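Local coordinates for mitogen-activated protein kinase, putative (Map kinase-like protein) (Leishmania major, PDB 3PG1), which probably binds ATP and transfers its phosphate to serine or threonine residues of other proteins, as a kinase of the MAP kinase family, at residues A[145-148]-A[149-153]; A[325-328]-A[329-333]. One frame throughout, in Å; residues are numbered along the deposited sequence.

Interaction 1 (A[145-148]-A[149-153])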
ATOM      1  N   LEU A 145       2.239   5.195 -11.434  1.00 21.47           N
ATOM      2  CA  LEU A 145       3.711   5.375 -11.404  1.00 22.80           C
ATOM      3  C   LEU A 145       4.265   4.810 -10.082  1.00 24.71           C
ATOM      4  O   LEU A 145       5.279   4.144 -10.101  1.00 24.17           O
ATOM      5  CB  LEU A 145       4.111   6.854 -11.552  1.00 23.55           C
ATOM      6  CG  LEU A 145       4.079   7.414 -12.975  1.00 28.23           C
ATOM      7  CD1 LEU A 145       4.402   8.913 -12.970  1.00 26.69           C
ATOM      8  CD2 LEU A 145       5.062   6.647 -13.931  1.00 30.85           C
ATOM      9  N   GLY A 146       3.571   5.028  -8.960  1.00 24.64           N
ATOM     10  CA  GLY A 146       4.046   4.458  -7.701  1.00 25.31           C
ATOM     11  C   GLY A 146       4.019   2.931  -7.779  1.00 27.96           C
ATOM     12  O   GLY A 146       4.983   2.287  -7.392  1.00 26.68           O
ATOM     13  N   LEU A 147       2.944   2.337  -8.339  1.00 24.33           N
ATOM     14  CA  LEU A 147       2.898   0.866  -8.522  1.00 21.83           C
ATOM     15  C   LEU A 147       3.986   0.393  -9.479  1.00 23.93           C
ATOM     16  O   LEU A 147       4.676  -0.578  -9.182  1.00 22.28           O
ATOM     17  CB  LEU A 147       1.542   0.452  -9.051  1.00 22.19           C
ATOM     18  CG  LEU A 147       0.341   0.570  -8.107  1.00 24.84           C
ATOM     19  CD1 LEU A 147      -0.935   0.124  -8.849  1.00 24.78           C
ATOM     20  CD2 LEU A 147       0.568  -0.241  -6.833  1.00 23.72           C
ATOM     21  N   HIS A 148       4.202   1.128 -10.598  1.00 22.47           N
ATOM     22  CA  HIS A 148       5.234   0.771 -11.577  1.00 22.73           C
ATOM     23  C   HIS A 148       6.605   0.695 -10.860  1.00 25.86           C
ATOM     24  O   HIS A 148       7.348  -0.233 -11.094  1.00 24.69           O
ATOM     25  CB  HIS A 148       5.310   1.832 -12.715  1.00 23.53           C
ATOM     26  CG  HIS A 148       6.270   1.424 -13.816  1.00 26.52           C
ATOM     27  ND1 HIS A 148       5.968   0.382 -14.689  1.00 25.94           N
ATOM     28  CD2 HIS A 148       7.460   1.977 -14.184  1.00 27.50           C
ATOM     29  CE1 HIS A 148       7.031   0.264 -15.489  1.00 25.25           C
ATOM     30  NE2 HIS A 148       7.916   1.243 -15.259  1.00 27.34           N
ATOM     31  N   VAL A 149       6.923   1.683 -10.013  1.00 24.87           N
ATOM     32  CA  VAL A 149       8.192   1.762  -9.284  1.00 25.26           C
ATOM     33  C   VAL A 149       8.313   0.540  -8.337  1.00 25.41           C
ATOM     34  O   VAL A 149       9.355  -0.126  -8.320  1.00 23.46           O
ATOM     35  CB  VAL A 149       8.370   3.144  -8.555  1.00 30.10           C
ATOM     36  CG1 VAL A 149       9.657   3.162  -7.701  1.00 30.87           C
ATOM     37  CG2 VAL A 149       8.407   4.276  -9.585  1.00 29.80           C
ATOM     38  N   LEU A 150       7.258   0.239  -7.590  1.00 23.02           N
ATOM     39  CA  LEU A 150       7.301  -0.930  -6.720  1.00 24.50           C
ATOM     40  C   LEU A 150       7.529  -2.207  -7.565  1.00 26.16           C
ATOM     41  O   LEU A 150       8.474  -2.947  -7.316  1.00 28.22           O
ATOM     42  CB  LEU A 150       5.965  -1.069  -5.950  1.00 24.39           C
ATOM     43  CG  LEU A 150       5.627   0.008  -4.905  1.00 29.24           C
ATOM     44  CD1 LEU A 150       4.217  -0.259  -4.324  1.00 28.34           C
ATOM     45  CD2 LEU A 150       6.689   0.090  -3.789  1.00 28.20           C
ATOM     46  N   HIS A 151       6.746  -2.378  -8.634  1.00 23.37           N
ATOM     47  CA  HIS A 151       6.793  -3.578  -9.503  1.00 22.36           C
ATOM     48  C   HIS A 151       8.135  -3.743 -10.186  1.00 26.21           C
ATOM     49  O   HIS A 151       8.623  -4.884 -10.281  1.00 25.93           O
ATOM     50  CB  HIS A 151       5.658  -3.547 -10.528  1.00 22.54           C
ATOM     51  CG  HIS A 151       4.281  -3.636  -9.919  1.00 24.39           C
ATOM     52  ND1 HIS A 151       3.144  -3.448 -10.691  1.00 24.18           N
ATOM     53  CD2 HIS A 151       3.912  -3.848  -8.625  1.00 24.92           C
ATOM     54  CE1 HIS A 151       2.122  -3.546  -9.844  1.00 23.84           C
ATOM     55  NE2 HIS A 151       2.547  -3.733  -8.582  1.00 23.94           N
ATOM     56  N   GLU A 152       8.777  -2.612 -10.567  1.00 24.13           N
ATOM     57  CA  GLU A 152      10.107  -2.663 -11.209  1.00 25.30           C
ATOM     58  C   GLU A 152      11.168  -3.189 -10.220  1.00 30.90           C
ATOM     59  O   GLU A 152      12.149  -3.798 -10.649  1.00 31.64           O
ATOM     60  CB  GLU A 152      10.499  -1.304 -11.845  1.00 26.83           C
ATOM     61  CG  GLU A 152       9.658  -0.946 -13.075  1.00 35.05           C
ATOM     62  CD  GLU A 152       9.836  -1.917 -14.224  1.00 40.62           C
ATOM     63  OE1 GLU A 152      10.977  -1.995 -14.716  1.00 40.14           O
ATOM     64  OE2 GLU A 152       8.924  -2.723 -14.505  1.00 34.97           O
ATOM     65  N   ALA A 153      10.942  -3.014  -8.910  1.00 25.81           N
ATOM     66  CA  ALA A 153      11.842  -3.558  -7.884  1.00 27.28           C
ATOM     67  C   ALA A 153      11.393  -4.973  -7.380  1.00 31.42           C
ATOM     68  O   ALA A 153      11.982  -5.476  -6.425  1.00 32.67           O
ATOM     69  CB  ALA A 153      11.917  -2.601  -6.703  1.00 29.26           C
TER
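The imidazole of His148 carries the aliphatic part of Glu152 on one face: CG of Glu152 lies 3.8 Å from the centroid of the His148 ring and 20° off the ring normal, which defines a CH-pi contact, displaced toward the rim on the NE2 side. Ring and carboxylate planes are only 10° apart. The chain of Glu152, bent at chi2, turns back along the helix, bringing its methylene rather than its oxygens over the ring; Glu152 OE2 stops 4.2 Å from His148 NE2, too far for a salt bridge. Both ring nitrogens have other partners, ND1 bonding Thr311 OG1 and NE2 weakly bonding the carbonyl of Leu329. These two bonds, one of them weak, probably limit rotation of the ring.

One face of the His151 ring receives a carbonyl oxygen: Leu147 O stands 3.2 Å above the ring plane, near the CG end. The same oxygen accepts the backbone N-H of His151 at 2.8 Å between Leu147 O and His151 N, with an N-H...O angle of 169°. His151 NE2 bonds Asp216 OD1.

Beneath these side chains run regular i to i+4 bonds, from Val149 N to Leu145 O at 3.0 Å through to Glu152 N to His148 O at 2.8 Å; Ala153 is the first residue to leave helical geometry. This last part of helix 133-152 is largely buried in the kinase domain. Leu147 packs on Asp216 and Ala220 of helix 214-229, while Leu145 and His148 touch Leu315 of helix 311-315.

Interaction 2 (A[325-328]-A[329-333]); sequences DPLD and LTEGL
Leu329 sets its side chain beside the carbonyl oxygen of Pro326. Starting at CB, which lies 3.4 Å from Pro326 O, the chain passes to CG, 3.7 Å from Pro326 O, and one branch ends with CD1 of Leu329 at 4.0 Å from Pro326 O. A first torsion of -57° sets CG beside the backbone N of Leu329, and this N donates to the same oxygen, Leu329 N to Pro326 O measuring 3.0 Å. The side chain therefore leaves the backbone on the side where that bond is made.

Leu327 O accepts two main-chain donors from different directions: Glu331 N at 2.9 Å, nearly along the C=O axis though the N-H is bent away (148°), and Thr330 N, 62° out of the carbonyl plane. The hydroxyl of Thr330 adds a weak bond to this oxygen. Asp325 opens the stretch as an Asx turn, its OD2 accepting from Leu327 N at 3.0 Å. A water donates to both Asp328 O, at 2.7 Å, and Glu331 O, bridging the two carbonyls where the chain passes into the type II turn Thr330 to Leu333; Gly332 occupies its positive-phi position.

The segment lies at the surface, in the loop between helices 311-315 and 346-360. Leu329, buried, rests on Glu312 and Leu315 of helix 311-315. On the side of helix 133-152, Asp328 OD2 bonds Tyr141 OH, and Leu333 touches Val149 and Glu152.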
ATOM      1  N   ASP A 325       4.942  10.783 -20.091  1.00 25.79           N
ATOM      2  CA  ASP A 325       6.298  11.023 -20.556  1.00 26.47           C
ATOM      3  C   ASP A 325       7.038   9.690 -20.355  1.00 29.93           C
ATOM      4  O   ASP A 325       7.012   9.163 -19.249  1.00 29.10           O
ATOM      5  CB  ASP A 325       6.997  12.138 -19.770  1.00 28.92           C
ATOM      6  CG  ASP A 325       8.256  12.583 -20.464  1.00 39.83           C
ATOM      7  OD1 ASP A 325       8.411  13.774 -20.674  1.00 47.41           O
ATOM      8  OD2 ASP A 325       9.088  11.727 -20.787  1.00 35.81           O
ATOM      9  N   PRO A 326       7.659   9.112 -21.407  1.00 27.91           N
ATOM     10  CA  PRO A 326       8.379   7.834 -21.227  1.00 27.85           C
ATOM     11  C   PRO A 326       9.426   7.873 -20.121  1.00 29.72           C
ATOM     12  O   PRO A 326       9.685   6.845 -19.542  1.00 28.60           O
ATOM     13  CB  PRO A 326       8.991   7.580 -22.622  1.00 30.29           C
ATOM     14  CG  PRO A 326       9.065   8.921 -23.253  1.00 35.73           C
ATOM     15  CD  PRO A 326       7.780   9.585 -22.805  1.00 31.10           C
ATOM     16  N   LEU A 327      10.007   9.051 -19.810  1.00 27.41           N
ATOM     17  CA  LEU A 327      11.004   9.187 -18.749  0.50 28.00           C
ATOM     18  C   LEU A 327      10.437   8.783 -17.389  1.00 29.28           C
ATOM     19  O   LEU A 327      11.183   8.354 -16.521  1.00 29.21           O
ATOM     20  CB  LEU A 327      11.538  10.628 -18.695  0.50 29.96           C
ATOM     21  CG  LEU A 327      12.812  10.880 -19.471  0.50 36.60           C
ATOM     22  CD1 LEU A 327      12.910  12.308 -19.848  0.50 39.26           C
ATOM     23  CD2 LEU A 327      14.055  10.489 -18.659  0.50 38.22           C
ATOM     24  N   ASP A 328       9.097   8.944 -17.193  1.00 26.21           N
ATOM     25  CA  ASP A 328       8.450   8.541 -15.925  1.00 24.90           C
ATOM     26  C   ASP A 328       8.555   7.026 -15.692  1.00 27.57           C
ATOM     27  O   ASP A 328       8.527   6.572 -14.544  1.00 27.44           O
ATOM     28  CB  ASP A 328       6.988   9.005 -15.896  1.00 24.23           C
ATOM     29  CG  ASP A 328       6.867  10.520 -15.776  1.00 29.76           C
ATOM     30  OD1 ASP A 328       7.688  11.137 -15.020  1.00 32.35           O
ATOM     31  OD2 ASP A 328       5.980  11.097 -16.437  1.00 29.51           O
ATOM     32  N   LEU A 329       8.734   6.259 -16.765  1.00 23.88           N
ATOM     33  CA  LEU A 329       8.886   4.797 -16.638  1.00 24.28           C
ATOM     34  C   LEU A 329      10.253   4.350 -16.093  1.00 29.31           C
ATOM     35  O   LEU A 329      10.381   3.214 -15.630  1.00 28.18           O
ATOM     36  CB  LEU A 329       8.589   4.074 -17.989  1.00 24.30           C
ATOM     37  CG  LEU A 329       7.197   4.328 -18.620  1.00 28.96           C
ATOM     38  CD1 LEU A 329       7.134   3.744 -20.025  1.00 30.44           C
ATOM     39  CD2 LEU A 329       6.051   3.725 -17.745  1.00 26.75           C
ATOM     40  N   THR A 330      11.277   5.214 -16.182  1.00 27.63           N
ATOM     41  CA  THR A 330      12.649   4.821 -15.806  1.00 29.31           C
ATOM     42  C   THR A 330      13.307   5.722 -14.764  1.00 34.11           C
ATOM     43  O   THR A 330      14.284   5.302 -14.145  1.00 36.34           O
ATOM     44  CB  THR A 330      13.543   4.780 -17.052  1.00 37.60           C
ATOM     45  OG1 THR A 330      13.472   6.050 -17.658  1.00 36.51           O
ATOM     46  CG2 THR A 330      13.137   3.667 -18.060  1.00 40.11           C
ATOM     47  N   GLU A 331      12.799   6.923 -14.557  1.00 29.02           N
ATOM     48  CA  GLU A 331      13.447   7.837 -13.579  1.00 30.70           C
ATOM     49  C   GLU A 331      13.139   7.489 -12.150  1.00 31.14           C
ATOM     50  O   GLU A 331      11.985   7.220 -11.828  1.00 31.25           O
ATOM     51  CB  GLU A 331      13.078   9.310 -13.844  1.00 32.39           C
ATOM     52  CG  GLU A 331      13.883   9.962 -14.940  1.00 45.26           C
ATOM     53  CD  GLU A 331      15.376  10.007 -14.672  1.00 63.12           C
ATOM     54  OE1 GLU A 331      16.111   9.318 -15.404  1.00 50.41           O
ATOM     55  OE2 GLU A 331      15.807  10.674 -13.704  1.00 65.85           O
ATOM     56  N   GLY A 332      14.172   7.506 -11.307  1.00 31.76           N
ATOM     57  CA  GLY A 332      14.049   7.227  -9.875  1.00 31.66           C
ATOM     58  C   GLY A 332      13.694   5.799  -9.518  1.00 35.70           C
ATOM     59  O   GLY A 332      13.133   5.526  -8.448  1.00 36.27           O
ATOM     60  N   LEU A 333      13.941   4.875 -10.428  1.00 30.89           N
ATOM     61  CA  LEU A 333      13.628   3.475 -10.096  1.00 30.95           C
ATOM     62  C   LEU A 333      14.689   2.952  -9.156  1.00 33.88           C
ATOM     63  O   LEU A 333      15.817   3.399  -9.207  1.00 32.52           O
ATOM     64  CB  LEU A 333      13.643   2.588 -11.350  1.00 30.26           C
ATOM     65  CG  LEU A 333      12.554   2.819 -12.387  1.00 34.40           C
ATOM     66  CD1 LEU A 333      12.674   1.797 -13.516  1.00 33.74           C
ATOM     67  CD2 LEU A 333      11.176   2.734 -11.776  1.00 32.18           C
TER
HETATM   68  O   HOH W   1       9.471   7.795 -12.304  1.00 28.21           O

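Following the chain from its N terminus, interaction 1 (145-153) comes first, at the C-terminal end of helix 133-152. It lies within that one helix and closes no loop. Interaction 2 (325-333) begins some 170 residues later and closes short turns of an irregular stretch. The two stand in series, neither nesting nor crossing. In space their centres are only 10 Å apart and they touch directly. Besides the meeting of the His148 ring with the Leu329 carbonyl and the packing of Leu333, Leu145 CD2 comes within 3.5 Å of Asp328 O. The loop after helix 311-315 is thus laid against the end of helix 133-152.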